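Local coordinates for protein polyprenyl synthetase (Nonlabens dokdonensis, PDB 6KD7) that probably catalyses magnesium-dependent prenyl transfer as a geranylgeranyl pyrophosphate synthase, and is seen here with bound pyrophosphate, at residues 169-174 with 193-198; 202-207 with 293-298. One frame throughout, in Å; residues are numbered along the deposited sequence.

Interaction 1. Residues 169-174 with 193-198; sequences TSVLVG and LIYDYG
Y195 reaches across from helix 188-215 to G174 of helix 158-183, joining two roughly antiparallel helices of the all-alpha polyprenyl synthetase fold. The evidence for tight packing is an axis separation of 7.6 Å at an angle of 144°, with the CA atoms of G174 and G198 just 3.9 Å apart. Neither glycine has a side chain; in each case a CB would be directed at the partner helix, so backbone lies directly on backbone. Y195 occupies the flank of this crossing. With CG anti to the backbone N (chi1 -178°), the ring extends past G174, its CD1 lying 3.4 Å from G174 C, an approach that is oblique to the ring. The phenol oxygen continues to V171, OH to CG1 being 3.4 Å, and the two side chains run alongside each other in the same direction. E139 of helix 123-150 adjoins both of them. Within 169-174 the helical bonding is interrupted at the N atoms of L172 and V173, yet G174 N still bonds to S170 O, and V173 N makes a weak bond to the same oxygen. On the other flank of the glycine pair, V173 CG1 sits 3.5 Å from G198 O.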
# COMPACT_ATOMS: atom_id res chain seq x y z
N THR A 169 22.75 -24.67 11.40
CA THR A 169 21.99 -25.63 12.22
C THR A 169 22.83 -26.66 13.00
O THR A 169 22.28 -27.24 13.89
CB THR A 169 21.01 -26.41 11.33
OG1 THR A 169 21.78 -27.31 10.56
CG2 THR A 169 20.22 -25.54 10.39
N SER A 170 24.08 -26.89 12.64
CA SER A 170 24.86 -27.98 13.29
C SER A 170 25.82 -27.51 14.38
O SER A 170 25.91 -28.18 15.38
CB SER A 170 25.58 -28.76 12.25
OG SER A 170 24.67 -29.30 11.32
N VAL A 171 26.49 -26.38 14.19
CA VAL A 171 27.49 -25.95 15.22
C VAL A 171 26.82 -25.84 16.59
O VAL A 171 27.50 -26.08 17.57
CB VAL A 171 28.24 -24.65 14.85
CG1 VAL A 171 29.10 -24.88 13.63
CG2 VAL A 171 27.31 -23.48 14.65
N LEU A 172 25.54 -25.49 16.69
CA LEU A 172 24.89 -25.34 18.00
C LEU A 172 24.63 -26.72 18.61
O LEU A 172 24.51 -26.78 19.82
CB LEU A 172 23.60 -24.55 17.88
CG LEU A 172 22.77 -24.39 19.15
CD1 LEU A 172 23.51 -23.56 20.19
CD2 LEU A 172 21.41 -23.78 18.82
N VAL A 173 24.48 -27.75 17.80
CA VAL A 173 24.33 -29.14 18.31
C VAL A 173 25.65 -29.54 18.98
O VAL A 173 25.60 -29.95 20.13
CB VAL A 173 23.95 -30.10 17.19
CG1 VAL A 173 23.75 -31.51 17.74
CG2 VAL A 173 22.66 -29.64 16.51
N GLY A 174 26.75 -29.41 18.25
CA GLY A 174 28.13 -29.55 18.75
C GLY A 174 28.33 -28.77 20.03
O GLY A 174 28.83 -29.34 21.02
N LEU A 193 35.86 -33.89 20.64
CA LEU A 193 35.39 -35.16 20.05
C LEU A 193 33.85 -35.14 20.17
O LEU A 193 33.17 -35.53 19.21
CB LEU A 193 36.02 -36.38 20.74
CG LEU A 193 37.47 -36.69 20.35
CD1 LEU A 193 37.95 -37.93 21.10
CD2 LEU A 193 37.64 -36.93 18.87
N ILE A 194 33.32 -34.77 21.33
CA ILE A 194 31.83 -34.74 21.44
C ILE A 194 31.25 -33.67 20.51
O ILE A 194 30.20 -33.91 19.94
CB ILE A 194 31.32 -34.73 22.89
CG1 ILE A 194 29.90 -35.31 22.96
CG2 ILE A 194 31.43 -33.34 23.50
CD1 ILE A 194 29.38 -35.51 24.35
N TYR A 195 31.93 -32.53 20.38
CA TYR A 195 31.54 -31.46 19.44
C TYR A 195 31.37 -32.05 18.05
O TYR A 195 30.32 -31.86 17.44
CB TYR A 195 32.55 -30.32 19.38
CG TYR A 195 32.18 -29.17 18.46
CD1 TYR A 195 31.44 -28.10 18.92
CD2 TYR A 195 32.65 -29.13 17.17
CE1 TYR A 195 31.15 -27.01 18.10
CE2 TYR A 195 32.36 -28.06 16.34
CZ TYR A 195 31.57 -27.01 16.79
OH TYR A 195 31.29 -25.95 15.97
N ASP A 196 32.37 -32.77 17.58
CA ASP A 196 32.39 -33.39 16.24
C ASP A 196 31.20 -34.33 16.05
O ASP A 196 30.64 -34.38 14.93
CB ASP A 196 33.70 -34.15 16.02
CG ASP A 196 34.91 -33.25 15.86
OD1 ASP A 196 34.74 -31.99 15.81
OD2 ASP A 196 36.03 -33.81 15.75
N TYR A 197 30.89 -35.14 17.06
CA TYR A 197 29.69 -35.99 17.03
C TYR A 197 28.50 -35.08 16.70
O TYR A 197 27.70 -35.43 15.81
CB TYR A 197 29.50 -36.71 18.38
CG TYR A 197 28.11 -37.20 18.65
CD1 TYR A 197 27.47 -38.09 17.81
CD2 TYR A 197 27.43 -36.76 19.76
CE1 TYR A 197 26.19 -38.55 18.07
CE2 TYR A 197 26.14 -37.18 20.01
CZ TYR A 197 25.51 -38.05 19.15
OH TYR A 197 24.23 -38.42 19.42
N GLY A 198 28.31 -34.03 17.50
CA GLY A 198 27.22 -33.04 17.33
C GLY A 198 27.20 -32.47 15.89
O GLY A 198 26.15 -32.42 15.31

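Interaction 2. Residues 202-207 with 293-298; sequences GLAFQL and SYTQKA
Y294 faces L203, A204 and L207 at once and buries more surface than any other residue here. Its CG stands anti to the carbonyl carbon (chi1 -79°), which carries the ring alongside helix 188-215. L203 CB lies over one ring face, 4.1 Å from the centroid and 15° off the normal, the geometry of a CH-pi contact, while L203 CD1 extends to Y294 CE1 at 3.6 Å. One turn further on, L207 CD1 comes against the ring obliquely, 3.6 Å from Y294 CD2, so both leucines lie on the same side of the ring plane, L203 toward CE1 and L207 toward CD2. Nearer the backbone, A204 CB meets Y294 CB at 3.7 Å, and the small methyl allows the CA atoms of A204 and Y294 to stand 5.1 Å apart. T295 follows, its OG1 3.7 Å from A204 CB; that hydroxyl is hydrogen-bonded to I291 O on its own helix, and M323 touches both A204 and T295. With axes 8.3 Å apart at 157°, this is a nearly antiparallel helix pair, as in the helical bundle of the all-alpha isoprenoid synthase fold of the FPP/GGPP synthase family.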
# COMPACT_ATOMS: atom_id res chain seq x y z
N GLY A 202 24.10 -33.19 13.54
CA GLY A 202 23.33 -31.98 13.20
C GLY A 202 23.17 -31.92 11.69
O GLY A 202 22.08 -31.62 11.22
N LEU A 203 24.22 -32.29 10.97
CA LEU A 203 24.17 -32.36 9.50
C LEU A 203 23.19 -33.44 9.04
O LEU A 203 22.39 -33.19 8.14
CB LEU A 203 25.59 -32.57 8.97
CG LEU A 203 26.50 -31.34 9.00
CD1 LEU A 203 27.94 -31.74 8.64
CD2 LEU A 203 26.02 -30.25 8.05
N ALA A 204 23.22 -34.63 9.64
CA ALA A 204 22.25 -35.69 9.33
C ALA A 204 20.85 -35.15 9.59
O ALA A 204 19.93 -35.41 8.81
CB ALA A 204 22.53 -36.94 10.14
N PHE A 205 20.65 -34.53 10.73
CA PHE A 205 19.31 -34.05 11.15
C PHE A 205 18.77 -33.03 10.09
O PHE A 205 17.59 -33.06 9.70
CB PHE A 205 19.44 -33.48 12.56
CG PHE A 205 18.16 -33.08 13.22
CD1 PHE A 205 17.11 -34.00 13.36
CD2 PHE A 205 17.99 -31.80 13.74
CE1 PHE A 205 15.92 -33.65 13.97
CE2 PHE A 205 16.80 -31.46 14.38
CZ PHE A 205 15.75 -32.36 14.46
N GLN A 206 19.60 -32.10 9.64
CA GLN A 206 19.19 -31.02 8.73
C GLN A 206 18.96 -31.62 7.34
O GLN A 206 17.98 -31.23 6.70
CB GLN A 206 20.24 -29.93 8.68
CG GLN A 206 19.88 -28.82 7.71
CD GLN A 206 18.52 -28.22 7.95
OE1 GLN A 206 17.76 -28.01 7.01
NE2 GLN A 206 18.21 -27.93 9.20
N LEU A 207 19.82 -32.53 6.89
CA LEU A 207 19.59 -33.23 5.61
C LEU A 207 18.27 -33.99 5.66
O LEU A 207 17.55 -33.99 4.63
CB LEU A 207 20.78 -34.09 5.22
CG LEU A 207 22.01 -33.27 4.86
CD1 LEU A 207 23.20 -34.16 4.60
CD2 LEU A 207 21.76 -32.39 3.65
N SER A 293 24.97 -41.55 5.59
CA SER A 293 26.43 -41.38 5.67
C SER A 293 26.80 -40.52 6.89
O SER A 293 27.73 -40.90 7.64
CB SER A 293 26.90 -40.83 4.39
OG SER A 293 28.27 -40.48 4.50
N TYR A 294 26.10 -39.41 7.10
CA TYR A 294 26.36 -38.56 8.29
C TYR A 294 26.00 -39.31 9.57
O TYR A 294 26.66 -39.12 10.57
CB TYR A 294 25.70 -37.19 8.18
CG TYR A 294 26.47 -36.24 7.30
CD1 TYR A 294 27.67 -35.71 7.72
CD2 TYR A 294 26.01 -35.90 6.05
CE1 TYR A 294 28.40 -34.85 6.92
CE2 TYR A 294 26.72 -35.04 5.23
CZ TYR A 294 27.92 -34.52 5.67
OH TYR A 294 28.62 -33.67 4.87
N THR A 295 24.91 -40.08 9.54
CA THR A 295 24.51 -40.84 10.74
C THR A 295 25.61 -41.84 11.10
O THR A 295 25.95 -41.91 12.27
CB THR A 295 23.17 -41.56 10.53
OG1 THR A 295 22.21 -40.58 10.15
CG2 THR A 295 22.69 -42.26 11.78
N GLN A 296 26.17 -42.53 10.12
CA GLN A 296 27.24 -43.52 10.37
C GLN A 296 28.45 -42.79 10.95
O GLN A 296 28.98 -43.25 11.95
CB GLN A 296 27.57 -44.30 9.10
CG GLN A 296 26.51 -45.32 8.72
CD GLN A 296 26.07 -46.21 9.86
OE1 GLN A 296 26.88 -46.69 10.64
NE2 GLN A 296 24.78 -46.44 9.96
N LYS A 297 28.79 -41.63 10.40
CA LYS A 297 29.94 -40.85 10.89
C LYS A 297 29.70 -40.51 12.36
O LYS A 297 30.64 -40.61 13.14
CB LYS A 297 30.08 -39.56 10.08
CG LYS A 297 30.52 -39.73 8.64
CD LYS A 297 30.94 -38.43 8.01
CE LYS A 297 31.55 -38.58 6.63
NZ LYS A 297 32.44 -37.45 6.31
N ALA A 298 28.47 -40.15 12.70
CA ALA A 298 28.10 -39.81 14.10
C ALA A 298 28.24 -41.05 14.99
O ALA A 298 28.70 -40.91 16.11
CB ALA A 298 26.70 -39.28 14.13

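In the fold
Helix 188-215 is common to both contacts: it packs on helix 158-183 in interaction 1 and, further along, on helix 283-303 in interaction 2. Their centres lie 11 Å apart, and they meet directly where S170 OG is 3.0 Å from L203 N, a packing contact. L203 thus touches both S170 and Y294. A second junction brings Y197 CD1 within 3.5 Å of A298 O. Towards the active site, F205, on the side of helix 188-215 turned from helix 283-303, touches the bound pyrophosphate. The V173 side chain is about 7 Å from pyrophosphate and that of A204, the more distant, about 13 Å; both S170 and L207 side chains are about 10 Å from a magnesium ion.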